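Local coordinates for 450aa long hypothetical fmu protein (Pyrococcus horikoshii, PDB 2YXL) that binds the S-adenosylmethionine analogue sinefungin and probably methylates cytosine in RNA, as a member of the RsmB/NOP family of methyltransferases, at residues Y33-A38 / V52-F57. Numbering follows the deposited sequence.
Sequences YAKREA and VLTMIF
Lys-35 leaves its helix with CG anti to the backbone N (chi1 -171°) and stays extended through chi2, then bends at chi3 and chi4, so that its methylenes lie over the ring of Phe-57 while its ammonium group turns to Thr-54. Phe-57 meets it with CG likewise anti to its own N (chi1 -180°), a setting that carries the ring across to the helix of Lys-35. The lysine CD sits over one ring face, 4.0 Å from the ring centroid of Phe-57 and displaced toward the CG-CD1 rim, a CH-pi contact. Lys-35 CB lies over the same face, nearer the opposite end of the ring, 4.0 Å from Phe-57 CZ. Two helices, 32-41 and 47-75, are joined here in the N-terminal part of the chain, which is all helix up to strand 186-191; Ile-22 of helix 12-24 also touches Phe-57. Farther from the ring on the same side, Lys-35 NZ donates a hydrogen bond of 3.1 Å to Thr-54 OG1. That hydroxyl is also hydrogen-bonded to the carbonyl O of Asn-50, one turn back in its own helix. An alanine in place of Lys-35 would keep CB over the CZ end of the ring but is likely to uncover the CG-CD1 side of that face and leave Thr-54 OG1 without the ammonium donor. Thr-54 CG2 lies 3.9 Å from Lys-35 CE, adding a methyl contact beside the polar one.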
# COMPACT_ATOMS: atom_id res chain seq x y z
N TYR A 33 8.98 1.35 -3.84
CA TYR A 33 10.04 2.35 -4.02
C TYR A 33 11.42 1.76 -3.74
O TYR A 33 12.41 2.11 -4.39
CB TYR A 33 9.81 3.56 -3.11
CG TYR A 33 8.73 4.52 -3.57
CD1 TYR A 33 9.07 5.70 -4.23
CD2 TYR A 33 7.38 4.25 -3.34
CE1 TYR A 33 8.08 6.60 -4.66
CE2 TYR A 33 6.39 5.14 -3.77
CZ TYR A 33 6.75 6.31 -4.42
OH TYR A 33 5.77 7.19 -4.84
N ALA A 34 11.48 0.86 -2.76
CA ALA A 34 12.72 0.17 -2.41
C ALA A 34 13.13 -0.83 -3.49
O ALA A 34 14.31 -0.92 -3.84
CB ALA A 34 12.57 -0.53 -1.07
N LYS A 35 12.15 -1.56 -4.01
CA LYS A 35 12.38 -2.51 -5.09
C LYS A 35 12.90 -1.80 -6.33
O LYS A 35 13.88 -2.23 -6.93
CB LYS A 35 11.11 -3.31 -5.40
CG LYS A 35 11.33 -4.47 -6.38
CD LYS A 35 10.03 -5.21 -6.67
CE LYS A 35 9.13 -4.46 -7.64
NZ LYS A 35 9.68 -4.42 -9.02
N ARG A 36 12.24 -0.70 -6.69
CA ARG A 36 12.65 0.12 -7.84
C ARG A 36 14.08 0.61 -7.67
O ARG A 36 14.91 0.45 -8.57
CB ARG A 36 11.70 1.32 -8.03
CG ARG A 36 11.97 2.14 -9.29
CD ARG A 36 11.72 3.64 -9.08
NE ARG A 36 12.83 4.29 -8.37
CZ ARG A 36 12.82 4.62 -7.08
NH1 ARG A 36 11.76 4.36 -6.32
NH2 ARG A 36 13.89 5.20 -6.53
N GLU A 37 14.37 1.20 -6.51
CA GLU A 37 15.69 1.74 -6.19
C GLU A 37 16.79 0.69 -6.32
O GLU A 37 17.82 0.93 -6.96
CB GLU A 37 15.68 2.37 -4.79
CG GLU A 37 17.06 2.57 -4.13
CD GLU A 37 17.71 3.90 -4.45
OE1 GLU A 37 18.34 4.47 -3.53
OE2 GLU A 37 17.60 4.39 -5.60
N ALA A 38 16.56 -0.48 -5.73
CA ALA A 38 17.55 -1.56 -5.71
C ALA A 38 17.80 -2.15 -7.09
O ALA A 38 18.94 -2.49 -7.44
CB ALA A 38 17.13 -2.66 -4.74
N VAL A 52 11.13 -12.39 -12.33
CA VAL A 52 11.53 -13.42 -11.36
C VAL A 52 11.88 -12.82 -9.98
O VAL A 52 11.41 -13.31 -8.95
CB VAL A 52 12.71 -14.27 -11.92
CG1 VAL A 52 13.43 -15.03 -10.82
CG2 VAL A 52 12.20 -15.24 -12.98
N LEU A 53 12.67 -11.75 -9.98
CA LEU A 53 13.08 -11.11 -8.74
C LEU A 53 11.93 -10.38 -8.05
O LEU A 53 11.88 -10.34 -6.82
CB LEU A 53 14.25 -10.15 -8.98
CG LEU A 53 15.59 -10.73 -9.47
CD1 LEU A 53 16.63 -9.63 -9.50
CD2 LEU A 53 16.07 -11.90 -8.62
N THR A 54 11.01 -9.83 -8.84
CA THR A 54 9.80 -9.19 -8.33
C THR A 54 8.89 -10.22 -7.65
O THR A 54 8.36 -9.98 -6.57
CB THR A 54 9.03 -8.44 -9.44
OG1 THR A 54 9.84 -7.36 -9.93
CG2 THR A 54 7.71 -7.87 -8.94
N MET A 55 8.74 -11.37 -8.30
CA MET A 55 7.98 -12.49 -7.75
C MET A 55 8.56 -12.94 -6.41
O MET A 55 7.82 -13.15 -5.45
CB MET A 55 7.92 -13.64 -8.77
CG MET A 55 7.18 -14.89 -8.31
SD MET A 55 8.19 -15.99 -7.29
CE MET A 55 9.30 -16.70 -8.51
N ILE A 56 9.89 -13.08 -6.34
CA ILE A 56 10.57 -13.47 -5.11
C ILE A 56 10.40 -12.40 -4.02
O ILE A 56 10.12 -12.72 -2.86
CB ILE A 56 12.08 -13.78 -5.36
CG1 ILE A 56 12.22 -15.04 -6.23
CG2 ILE A 56 12.84 -13.96 -4.03
CD1 ILE A 56 13.64 -15.33 -6.70
N PHE A 57 10.54 -11.13 -4.42
CA PHE A 57 10.34 -9.99 -3.54
C PHE A 57 9.02 -10.07 -2.79
O PHE A 57 8.99 -10.02 -1.55
CB PHE A 57 10.44 -8.68 -4.34
CG PHE A 57 10.26 -7.44 -3.52
CD1 PHE A 57 9.01 -6.82 -3.43
CD2 PHE A 57 11.34 -6.87 -2.84
CE1 PHE A 57 8.84 -5.66 -2.67
CE2 PHE A 57 11.18 -5.71 -2.08
CZ PHE A 57 9.92 -5.11 -2.00